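Side-chain contacts in toll-like receptor 13 (Mus musculus, PDB 4Z0C), which recognises bacterial 23S rRNA through its leucine-rich-repeat ectodomain, the part in this chain, and signals via MYD88 and TRAF6 to NF-kappa-B: residues P51-S54 and F55-L58; Y170-H173 and S174-L178; V271-L274 and L275-P279; T414-R417 and Y418-T421; T585-G588 and D589-Y593. All coordinates share one frame; numbering follows the deposited sequence.

How the interactions relate
All five contacts are local turns on a solenoid of leucine-rich repeats. Interactions 1 and 4 occupy equivalent loops of two repeats: each turns a phenylalanine inward and uses a hydroxyl side chain to tie the bend. Interaction 2 is a surface contact, held by a carboxylate–guanidinium pair at the start of a short outer strand. Interaction 3 combines a helix end with leucine packing and lies about 28 Å from interaction 2, centre to centre. Interaction 5 is the buried one, with a serine hydroxyl at its heart, and it packs against both bound RNA and a second subunit. Interactions 3 and 5, with centres about 69 Å apart, lie on opposite sides of the chain's centre.

Interaction 1. Residues P51-S54 and F55-L58; sequences PPWS and FTNL. With NAG (2-acetamido-2-deoxy-beta-D-glucopyranose), chain K.
Phe55, at the inward-turned phenylalanine position of LRR 1, a leucine-rich repeat, has the carbonyl of Ser54 over one face of its ring. Ser54 CB lies over the same face, 3.6 Å from Phe55 CE2. Helix 26-30 covers the ring too, through Leu26 and Ile30, and Leu82 of the following loop closes in on it. The other ring of the bend, the exposed indole of Trp53, is approached obliquely by Thr56, whose OG1 lies 3.4 Å from Trp53 CE3; the two side chains cross at about a right angle.

Two hydroxyls shape this variable loop of the repeat in the same way, each reaching back to a backbone carbonyl three residues earlier in the chain. Ser54 OG gives its proton to Pro51 O at 2.7 Å, and Thr56 OG1 does likewise to Trp53 O at 2.9 Å. Thr56 manages this because OG1 stands beside its own backbone N (chi1 -51°), leaving CG2 to face Trp53 CE3. The donor is tilted 35° from the carbonyl plane.

From Phe55 to Leu58 the chain makes a type I beta turn, closed by Leu58 N to Phe55 O at 3.0 Å. Asn57, in the middle of that turn, carries a sugar: its ND2 is bonded covalently to C1 of the N-acetylglucosamine, 1.5 Å away.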
# COMPACT_ATOMS: atom_id res chain seq x y z
N PRO A 51 -18.99 44.22 -2.97
CA PRO A 51 -19.31 45.59 -3.38
C PRO A 51 -20.52 45.66 -4.31
O PRO A 51 -20.92 44.62 -4.85
CB PRO A 51 -18.04 46.06 -4.10
CG PRO A 51 -17.28 44.78 -4.45
CD PRO A 51 -17.62 43.83 -3.36
N PRO A 52 -21.11 46.86 -4.46
CA PRO A 52 -22.33 47.19 -5.21
C PRO A 52 -22.46 46.75 -6.68
O PRO A 52 -23.59 46.64 -7.14
CB PRO A 52 -22.38 48.71 -5.13
CG PRO A 52 -21.79 49.01 -3.82
CD PRO A 52 -20.70 48.00 -3.62
N TRP A 53 -21.40 46.54 -7.42
CA TRP A 53 -21.59 45.98 -8.75
C TRP A 53 -20.53 44.94 -9.03
O TRP A 53 -19.73 45.08 -9.97
CB TRP A 53 -21.60 47.06 -9.84
CG TRP A 53 -22.96 47.64 -10.13
CD1 TRP A 53 -23.61 48.63 -9.43
CD2 TRP A 53 -23.85 47.26 -11.19
NE1 TRP A 53 -24.84 48.88 -9.99
CE2 TRP A 53 -25.02 48.06 -11.07
CE3 TRP A 53 -23.79 46.32 -12.22
CZ2 TRP A 53 -26.10 47.94 -11.94
CZ3 TRP A 53 -24.87 46.22 -13.10
CH2 TRP A 53 -26.00 47.02 -12.96
N SER A 54 -20.53 43.89 -8.21
CA SER A 54 -19.46 42.90 -8.21
C SER A 54 -19.35 42.15 -9.52
O SER A 54 -18.25 41.79 -9.92
CB SER A 54 -19.63 41.93 -7.04
OG SER A 54 -19.46 42.59 -5.79
N PHE A 55 -20.46 41.97 -10.21
CA PHE A 55 -20.47 41.14 -11.41
C PHE A 55 -20.92 41.83 -12.70
O PHE A 55 -21.55 41.20 -13.55
CB PHE A 55 -21.28 39.87 -11.14
CG PHE A 55 -20.78 39.10 -9.96
CD1 PHE A 55 -19.69 38.24 -10.10
CD2 PHE A 55 -21.36 39.26 -8.70
CE1 PHE A 55 -19.21 37.54 -9.01
CE2 PHE A 55 -20.87 38.55 -7.61
CZ PHE A 55 -19.80 37.69 -7.76
N THR A 56 -20.59 43.11 -12.83
CA THR A 56 -21.03 43.95 -13.97
C THR A 56 -20.81 43.33 -15.35
O THR A 56 -21.73 43.27 -16.17
CB THR A 56 -20.32 45.33 -13.98
OG1 THR A 56 -20.43 45.95 -12.70
CG2 THR A 56 -20.95 46.23 -15.03
N ASN A 57 -19.59 42.87 -15.62
CA ASN A 57 -19.27 42.33 -16.94
C ASN A 57 -19.52 40.82 -17.05
O ASN A 57 -19.09 40.18 -18.01
CB ASN A 57 -17.84 42.71 -17.36
CG ASN A 57 -17.69 44.21 -17.67
OD1 ASN A 57 -18.66 44.87 -18.03
ND2 ASN A 57 -16.46 44.74 -17.54
N LEU A 58 -20.24 40.26 -16.08
CA LEU A 58 -20.51 38.83 -16.03
C LEU A 58 -22.01 38.49 -15.91
O LEU A 58 -22.41 37.67 -15.08
CB LEU A 58 -19.73 38.21 -14.87
CG LEU A 58 -18.22 38.11 -15.09
CD1 LEU A 58 -17.45 37.98 -13.79
CD2 LEU A 58 -17.93 36.92 -15.99
C1 NAG K . -16.35 46.06 -18.13
C2 NAG K . -15.22 46.69 -17.29
C3 NAG K . -14.72 48.01 -17.88
C4 NAG K . -14.25 47.73 -19.30
C5 NAG K . -15.42 47.17 -20.11
C6 NAG K . -14.98 46.88 -21.54
C7 NAG K . -14.97 46.25 -14.91
C8 NAG K . -15.12 46.86 -13.55
N2 NAG K . -15.63 46.85 -15.91
O3 NAG K . -13.66 48.57 -17.12
O4 NAG K . -13.72 48.90 -19.89
O5 NAG K . -16.00 46.01 -19.51
O6 NAG K . -13.77 46.14 -21.54
O7 NAG K . -14.27 45.25 -15.07

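Interaction 2. Residues Y170-H173 and S174-L178; sequences YLDH and SPRSL
Asp172 and Arg176 carry this contact, which spans a bend of LRR 6, a leucine-rich repeat, just where the loop runs into the short outer strand 176-177. Charge comes first. Arg176 grips the carboxylate side-on with two nitrogens, NE to Asp172 OD1 at 2.9 Å and NH2 to Asp172 OD2 at 3.2 Å. The first of these bonds is nearly straight, with OD1 lying in the guanidinium plane; the second is more tilted. Even so, the two groups are far from coplanar. Their planes stand 67° apart, and both nitrogens meet the carboxylate from above its plane. The arginine chain is bent at chi3 (138°), which swings the guanidinium round to the aspartate. Its other amino nitrogen, NH1, is taken by Glu150 and Gln153, so the arginine also ties the loop to the region of helix 145-152.

Next come the hydrogen bonds outside the salt bridge. Ser174 N reaches Asp172 OD1 at 3.1 Å, two residues on in the chain, which makes an Asx turn. OD2 also bonds to Ser146 OG on the helix, and His173 NE2 pairs with Glu193.

Backbone bonds join the strand to its neighbour: Arg176 and Leu178 pair with strand 199-200, parallel to 176-177. Apolar packing adds the side chain of Leu178, which rests on Leu149 of the helix. The carboxylate is thus fixed by the turn, the helix and the strand residue together. At Asp172 OD1, Ser174 N and Arg176 NE arrive from opposite faces of the carboxylate plane.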
# COMPACT_ATOMS: atom_id res chain seq x y z
N TYR A 170 -39.72 28.08 19.54
CA TYR A 170 -41.16 28.21 19.37
C TYR A 170 -41.59 28.51 17.94
O TYR A 170 -40.90 29.21 17.21
CB TYR A 170 -41.69 29.30 20.30
CG TYR A 170 -41.39 29.02 21.75
CD1 TYR A 170 -42.05 27.99 22.41
CD2 TYR A 170 -40.44 29.76 22.45
CE1 TYR A 170 -41.77 27.70 23.73
CE2 TYR A 170 -40.17 29.48 23.79
CZ TYR A 170 -40.85 28.45 24.41
OH TYR A 170 -40.60 28.14 25.73
N LEU A 171 -42.75 27.99 17.55
CA LEU A 171 -43.35 28.38 16.28
C LEU A 171 -44.06 29.74 16.42
O LEU A 171 -44.10 30.30 17.51
CB LEU A 171 -44.33 27.32 15.77
CG LEU A 171 -43.79 26.05 15.10
CD1 LEU A 171 -42.27 26.07 15.00
CD2 LEU A 171 -44.30 24.80 15.78
N ASP A 172 -44.57 30.26 15.31
CA ASP A 172 -45.23 31.57 15.29
C ASP A 172 -46.77 31.46 15.38
O ASP A 172 -47.35 30.49 14.88
CB ASP A 172 -44.81 32.33 14.03
CG ASP A 172 -45.66 33.56 13.78
OD1 ASP A 172 -46.70 33.43 13.09
OD2 ASP A 172 -45.30 34.65 14.26
N HIS A 173 -47.41 32.44 16.00
CA HIS A 173 -48.87 32.37 16.21
C HIS A 173 -49.71 33.55 15.72
O HIS A 173 -50.71 33.89 16.34
CB HIS A 173 -49.19 32.01 17.66
CG HIS A 173 -48.65 30.67 18.04
ND1 HIS A 173 -49.30 29.49 17.71
CD2 HIS A 173 -47.52 30.31 18.69
CE1 HIS A 173 -48.59 28.47 18.15
NE2 HIS A 173 -47.50 28.94 18.75
N SER A 174 -49.29 34.16 14.62
CA SER A 174 -50.15 35.07 13.87
C SER A 174 -50.47 34.37 12.57
O SER A 174 -49.59 33.78 11.95
CB SER A 174 -49.47 36.41 13.61
OG SER A 174 -48.60 36.75 14.68
N PRO A 175 -51.75 34.39 12.16
CA PRO A 175 -52.17 33.61 10.99
C PRO A 175 -51.39 33.95 9.72
O PRO A 175 -51.29 35.11 9.32
CB PRO A 175 -53.65 33.98 10.83
CG PRO A 175 -54.08 34.38 12.20
CD PRO A 175 -52.89 35.00 12.87
N ARG A 176 -50.81 32.92 9.10
CA ARG A 176 -50.16 33.07 7.81
C ARG A 176 -50.22 31.82 6.94
O ARG A 176 -50.68 30.76 7.36
CB ARG A 176 -48.71 33.58 7.96
CG ARG A 176 -48.07 33.37 9.32
CD ARG A 176 -46.69 34.00 9.32
NE ARG A 176 -46.36 34.74 10.54
CZ ARG A 176 -45.76 35.93 10.55
NH1 ARG A 176 -45.48 36.53 9.40
NH2 ARG A 176 -45.48 36.53 11.69
N SER A 177 -49.76 31.96 5.70
CA SER A 177 -49.97 30.93 4.69
C SER A 177 -48.82 30.92 3.71
O SER A 177 -48.57 31.92 3.05
CB SER A 177 -51.28 31.20 3.95
OG SER A 177 -51.65 30.11 3.11
N LEU A 178 -48.10 29.79 3.66
CA LEU A 178 -47.06 29.56 2.64
C LEU A 178 -47.58 28.48 1.71
O LEU A 178 -47.53 27.29 2.05
CB LEU A 178 -45.75 29.12 3.29
CG LEU A 178 -44.86 30.13 4.02
CD1 LEU A 178 -45.52 30.65 5.27
CD2 LEU A 178 -43.55 29.48 4.39

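Interaction 3. Residues V271-L274 and L275-P279; sequences VCHL and LGNLP
The last turn of helix 268-275, on the outer side of the leucine-rich-repeat solenoid, ends here and hands over to the loop before strand 283-285. Val271 O still takes a regular helical bond from Leu275 N at 2.9 Å, and Cys272 O takes the next, from Gly276 N at 2.8 Å. After that the spacing tightens to three residues: Asn277 N bonds to Leu274 O, and Leu278 N to Leu275 O in a type I beta turn. With these bonds the chain leaves the helix.

On the inward side, aliphatic side chains pack along the helix. Val271 and Leu275 lie side by side pointing the same way, Val271 CG1 touching Leu275 CD2 at 3.6 Å. Leu275 CD1 meets Leu274 CG at 4.0 Å, and both leucines rest on Met254 of strand 253-255. Leu278 folds back so that its CG comes 3.6 Å from Leu274 O. A disulfide from Cys272 to Cys302 joins this helix to helix 293-302.

The exposed side is polar and looser. There Asn277, with CG beside its backbone N (chi1 -72°), turns its amide back to the helix end, where ND2 makes a weak bond to His273 O at 3.2 Å.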
# COMPACT_ATOMS: atom_id res chain seq x y z
N VAL A 271 -48.05 3.15 20.13
CA VAL A 271 -47.62 3.20 18.74
C VAL A 271 -48.68 2.62 17.80
O VAL A 271 -49.05 3.24 16.81
CB VAL A 271 -46.24 2.49 18.55
CG1 VAL A 271 -45.83 2.52 17.10
CG2 VAL A 271 -45.16 3.17 19.40
N CYS A 272 -49.18 1.43 18.11
CA CYS A 272 -50.17 0.80 17.24
C CYS A 272 -51.49 1.57 17.19
O CYS A 272 -52.17 1.59 16.16
CB CYS A 272 -50.42 -0.65 17.67
SG CYS A 272 -49.15 -1.81 17.15
N HIS A 273 -51.86 2.20 18.30
CA HIS A 273 -53.10 2.99 18.31
C HIS A 273 -53.02 4.13 17.30
O HIS A 273 -54.01 4.46 16.64
CB HIS A 273 -53.46 3.53 19.71
CG HIS A 273 -54.72 4.35 19.73
ND1 HIS A 273 -55.94 3.83 19.35
CD2 HIS A 273 -54.93 5.66 20.01
CE1 HIS A 273 -56.86 4.78 19.43
NE2 HIS A 273 -56.27 5.90 19.82
N LEU A 274 -51.84 4.72 17.19
CA LEU A 274 -51.57 5.75 16.19
C LEU A 274 -51.50 5.16 14.79
O LEU A 274 -52.32 5.47 13.93
CB LEU A 274 -50.26 6.47 16.51
CG LEU A 274 -49.75 7.50 15.50
CD1 LEU A 274 -50.80 8.60 15.28
CD2 LEU A 274 -48.44 8.09 15.97
N LEU A 275 -50.50 4.29 14.59
CA LEU A 275 -50.16 3.75 13.28
C LEU A 275 -51.31 2.96 12.64
O LEU A 275 -51.46 2.95 11.41
CB LEU A 275 -48.92 2.86 13.39
CG LEU A 275 -47.56 3.49 13.06
CD1 LEU A 275 -47.43 4.91 13.60
CD2 LEU A 275 -46.45 2.61 13.60
N GLY A 276 -52.09 2.26 13.48
CA GLY A 276 -53.19 1.45 13.00
C GLY A 276 -54.29 2.23 12.30
O GLY A 276 -55.08 1.67 11.54
N ASN A 277 -54.34 3.54 12.55
CA ASN A 277 -55.35 4.40 11.92
C ASN A 277 -54.83 5.30 10.80
O ASN A 277 -55.46 6.30 10.46
CB ASN A 277 -56.06 5.23 12.97
CG ASN A 277 -56.99 4.40 13.83
OD1 ASN A 277 -57.85 3.69 13.32
ND2 ASN A 277 -56.78 4.45 15.14
N LEU A 278 -53.68 4.95 10.24
CA LEU A 278 -53.14 5.70 9.11
C LEU A 278 -53.17 4.81 7.87
O LEU A 278 -52.25 4.04 7.64
CB LEU A 278 -51.72 6.16 9.43
CG LEU A 278 -51.62 6.91 10.76
CD1 LEU A 278 -50.17 7.12 11.16
CD2 LEU A 278 -52.35 8.24 10.67
N PRO A 279 -54.24 4.92 7.08
CA PRO A 279 -54.51 3.95 6.01
C PRO A 279 -53.55 4.04 4.82
O PRO A 279 -53.54 3.15 3.97
CB PRO A 279 -55.95 4.29 5.58
CG PRO A 279 -56.10 5.74 5.92
CD PRO A 279 -55.30 5.94 7.18

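Interaction 4. Residues T414-R417 and Y418-T421; sequences TIDR and YSFT
Ser419 tucks its hydroxyl under the backbone of Asp416, and this is the tight half of the contact. Asp416 N donates to Ser419 OG at 2.8 Å in an almost straight bond (170°), while Ser419 N returns one to Asp416 O at 2.9 Å, closing a type I beta turn. The hydroxyl also lies against Ile415, 3.7 Å from its CB. Ser419 CB lies over one face of the Phe420 ring, offset toward its rim, and Ile415 CD1 comes up at that ring's edge, 4.3 Å from CE2. Leu447 and Thr443 of the following loop pack on Phe420 and Ile415.

The outer half is more open. Arg417 and Tyr418, both exposed, run side by side in the same direction, and the arginine's CG sits squarely over the centre of the tyrosine ring at 3.6 Å, a CH-pi contact. Arg417 CG stands between its own backbone N and carbonyl carbon (chi1 73°), which lays the chain across the face; the guanidinium beyond is turned 40° from the ring. Asp416 OD1 takes Tyr418 N at 2.9 Å on its anti side, forming an Asx turn at the head of the bend. A water spans the next step, donating to Arg417 O and accepting from Phe420 N.

The bend belongs to the variable part of LRR 16, in the loop between strands 404-406 and 428-430, with Phe420 at the inward-facing phenylalanine position of the leucine-rich repeat.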
# COMPACT_ATOMS: atom_id res chain seq x y z
N THR A 414 -12.12 -17.48 2.06
CA THR A 414 -12.05 -18.36 0.91
C THR A 414 -13.41 -18.46 0.20
O THR A 414 -14.47 -18.36 0.84
CB THR A 414 -11.55 -19.77 1.32
OG1 THR A 414 -11.16 -20.53 0.17
CG2 THR A 414 -12.61 -20.51 2.12
N ILE A 415 -13.38 -18.61 -1.11
CA ILE A 415 -14.56 -18.91 -1.91
C ILE A 415 -14.14 -19.91 -2.99
O ILE A 415 -12.95 -20.04 -3.30
CB ILE A 415 -15.14 -17.64 -2.61
CG1 ILE A 415 -14.02 -16.79 -3.22
CG2 ILE A 415 -15.91 -16.79 -1.62
CD1 ILE A 415 -14.51 -15.64 -4.09
N ASP A 416 -15.09 -20.64 -3.56
CA ASP A 416 -14.77 -21.50 -4.69
C ASP A 416 -15.93 -21.66 -5.67
O ASP A 416 -16.94 -20.95 -5.58
CB ASP A 416 -14.27 -22.87 -4.22
CG ASP A 416 -15.27 -23.57 -3.29
OD1 ASP A 416 -16.50 -23.45 -3.51
OD2 ASP A 416 -14.80 -24.24 -2.34
N ARG A 417 -15.81 -22.65 -6.55
CA ARG A 417 -16.75 -22.86 -7.65
C ARG A 417 -18.15 -23.19 -7.15
O ARG A 417 -19.12 -23.09 -7.91
CB ARG A 417 -16.27 -23.99 -8.56
CG ARG A 417 -16.43 -25.36 -7.92
CD ARG A 417 -16.11 -26.52 -8.84
NE ARG A 417 -15.18 -27.42 -8.17
CZ ARG A 417 -14.31 -28.21 -8.79
NH1 ARG A 417 -14.23 -28.20 -10.11
NH2 ARG A 417 -13.52 -28.99 -8.07
N TYR A 418 -18.26 -23.55 -5.87
CA TYR A 418 -19.55 -23.95 -5.31
C TYR A 418 -20.20 -22.82 -4.53
O TYR A 418 -21.26 -23.00 -3.95
CB TYR A 418 -19.41 -25.16 -4.39
CG TYR A 418 -18.77 -26.38 -5.04
CD1 TYR A 418 -19.36 -27.01 -6.13
CD2 TYR A 418 -17.59 -26.92 -4.53
CE1 TYR A 418 -18.79 -28.12 -6.72
CE2 TYR A 418 -17.01 -28.03 -5.10
CZ TYR A 418 -17.61 -28.63 -6.20
OH TYR A 418 -17.03 -29.74 -6.77
N SER A 419 -19.57 -21.65 -4.54
CA SER A 419 -19.99 -20.57 -3.66
C SER A 419 -21.18 -19.78 -4.22
O SER A 419 -21.92 -19.17 -3.45
CB SER A 419 -18.83 -19.61 -3.41
OG SER A 419 -17.74 -20.25 -2.75
N PHE A 420 -21.37 -19.77 -5.54
CA PHE A 420 -22.41 -18.93 -6.18
C PHE A 420 -23.34 -19.63 -7.17
O PHE A 420 -23.80 -19.02 -8.13
CB PHE A 420 -21.77 -17.72 -6.88
CG PHE A 420 -20.85 -16.93 -6.00
CD1 PHE A 420 -21.37 -16.08 -5.03
CD2 PHE A 420 -19.48 -17.06 -6.11
CE1 PHE A 420 -20.52 -15.38 -4.20
CE2 PHE A 420 -18.63 -16.35 -5.29
CZ PHE A 420 -19.14 -15.52 -4.33
N THR A 421 -23.65 -20.89 -6.91
CA THR A 421 -24.48 -21.68 -7.81
C THR A 421 -25.95 -21.23 -7.80
O THR A 421 -26.69 -21.48 -8.75
CB THR A 421 -24.38 -23.16 -7.41
OG1 THR A 421 -23.01 -23.54 -7.44
CG2 THR A 421 -25.18 -24.05 -8.36
O HOH W 1 -19.90 -20.41 -7.77

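Interaction 5. Residues T585-G588 and D589-Y593; sequences TKDG and DRSLY. With nucleotides of chain D.
Ser591 OG is held from two directions: it donates to Thr585 OG1 at 2.6 Å and accepts from Asp587 N at 3.1 Å. Thr585 OG1 is in turn bonded to Asn613 OD1 of the following repeat, so the buried hydroxyls form a short relay between repeats. Ser591 OG lies between its own backbone N and carbonyl carbon (chi1 60°), which points it back into the loop 585-588.

Gly588 O is another gathering point, taking Ser591 N at 3.0 Å and Leu592 N as well. Ser591 N also reaches Asp587 O, so the short helix is knitted to the residues that lead into it.

Beside the RNA, Arg590 leans over to Asp587. Its NH1 meets OD2 at 2.7 Å in a salt bridge whose hydrogen bond is bent and weak. The carboxylate oxygen lies in the guanidinium plane, though the two planes themselves are 60° apart. The arginine's aliphatic part faces the RNA: CG is 3.5 Å from OP2 of A9 of chain D, while the guanidinium runs on to Asp587. Asp587 and Arg590 also touch Asn612 and Phe636 of the second subunit, putting this turn of LRR 23 at both RNA and dimer contacts.

Helix 588-591 passes directly into strand 592-594, which lies at the end of a small parallel sheet next to strand 564-566, with Ser591 and Tyr593 bonded to the backbone of Val564.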
# COMPACT_ATOMS: atom_id res chain seq x y z
N THR A 585 5.06 10.55 -11.55
CA THR A 585 6.28 9.78 -11.28
C THR A 585 7.28 10.61 -10.48
O THR A 585 8.10 10.06 -9.77
CB THR A 585 6.93 9.22 -12.57
OG1 THR A 585 7.66 10.25 -13.26
CG2 THR A 585 5.86 8.60 -13.48
N LYS A 586 7.22 11.93 -10.66
CA LYS A 586 7.86 12.88 -9.74
C LYS A 586 9.37 13.09 -9.82
O LYS A 586 9.87 13.98 -9.14
CB LYS A 586 7.46 12.60 -8.28
CG LYS A 586 5.99 12.85 -7.96
CD LYS A 586 5.81 13.04 -6.45
CE LYS A 586 4.35 12.88 -6.00
NZ LYS A 586 3.94 11.45 -5.82
N ASP A 587 10.12 12.32 -10.60
CA ASP A 587 11.47 12.81 -10.92
C ASP A 587 12.01 12.34 -12.25
O ASP A 587 12.85 11.43 -12.34
CB ASP A 587 12.50 12.63 -9.78
CG ASP A 587 12.69 11.21 -9.38
OD1 ASP A 587 11.84 10.39 -9.77
OD2 ASP A 587 13.65 10.92 -8.63
N GLY A 588 11.51 13.03 -13.28
CA GLY A 588 11.78 12.80 -14.68
C GLY A 588 12.64 11.65 -15.18
O GLY A 588 12.15 10.53 -15.35
N ASP A 589 13.91 11.94 -15.43
CA ASP A 589 14.77 11.00 -16.13
C ASP A 589 14.89 9.68 -15.37
O ASP A 589 14.92 8.61 -15.98
CB ASP A 589 16.14 11.63 -16.40
CG ASP A 589 16.13 12.56 -17.61
OD1 ASP A 589 15.29 12.34 -18.51
OD2 ASP A 589 16.96 13.50 -17.68
N ARG A 590 14.92 9.76 -14.05
CA ARG A 590 15.01 8.56 -13.23
C ARG A 590 13.72 7.76 -13.23
O ARG A 590 13.76 6.55 -13.23
CB ARG A 590 15.39 8.92 -11.79
CG ARG A 590 16.81 9.45 -11.63
CD ARG A 590 17.11 9.69 -10.16
NE ARG A 590 17.85 10.93 -9.96
CZ ARG A 590 17.34 12.02 -9.40
NH1 ARG A 590 16.10 12.02 -8.95
NH2 ARG A 590 18.08 13.11 -9.27
N SER A 591 12.57 8.44 -13.30
CA SER A 591 11.28 7.76 -13.11
C SER A 591 10.45 7.58 -14.37
O SER A 591 9.44 6.86 -14.34
CB SER A 591 10.43 8.50 -12.07
OG SER A 591 10.14 9.82 -12.45
N LEU A 592 10.85 8.23 -15.46
CA LEU A 592 10.04 8.23 -16.67
C LEU A 592 10.91 8.17 -17.90
O LEU A 592 11.86 8.93 -18.02
CB LEU A 592 9.20 9.50 -16.73
CG LEU A 592 7.80 9.51 -17.36
CD1 LEU A 592 7.50 10.89 -17.96
CD2 LEU A 592 7.56 8.40 -18.36
N TYR A 593 10.62 7.23 -18.80
CA TYR A 593 11.20 7.25 -20.12
C TYR A 593 10.15 6.97 -21.16
O TYR A 593 9.44 5.97 -21.07
CB TYR A 593 12.35 6.24 -20.26
CG TYR A 593 13.06 6.36 -21.58
CD1 TYR A 593 12.59 5.69 -22.72
CD2 TYR A 593 14.18 7.16 -21.72
CE1 TYR A 593 13.24 5.82 -23.94
CE2 TYR A 593 14.82 7.30 -22.93
CZ TYR A 593 14.35 6.62 -24.03
OH TYR A 593 15.02 6.77 -25.23
P A D 9 18.78 5.88 -10.63
OP1 A D 9 19.92 6.78 -10.31
OP2 A D 9 17.84 6.11 -11.75
O5' A D 9 19.39 4.43 -10.84
C5' A D 9 18.53 3.34 -11.13
C4' A D 9 19.21 2.02 -10.98
O4' A D 9 19.39 1.71 -9.57
C3' A D 9 18.46 0.85 -11.59
O3' A D 9 19.39 -0.03 -12.23
C2' A D 9 17.81 0.17 -10.37
O2' A D 9 17.58 -1.21 -10.52
C1' A D 9 18.82 0.46 -9.27
N9 A D 9 18.23 0.57 -7.93
C8 A D 9 17.13 1.30 -7.55
N7 A D 9 16.84 1.25 -6.27
C5 A D 9 17.83 0.42 -5.75
C6 A D 9 18.09 -0.04 -4.44
N6 A D 9 17.34 0.28 -3.38
N1 A D 9 19.18 -0.86 -4.26
C2 A D 9 19.92 -1.17 -5.33
N3 A D 9 19.76 -0.80 -6.61
C4 A D 9 18.70 0.01 -6.76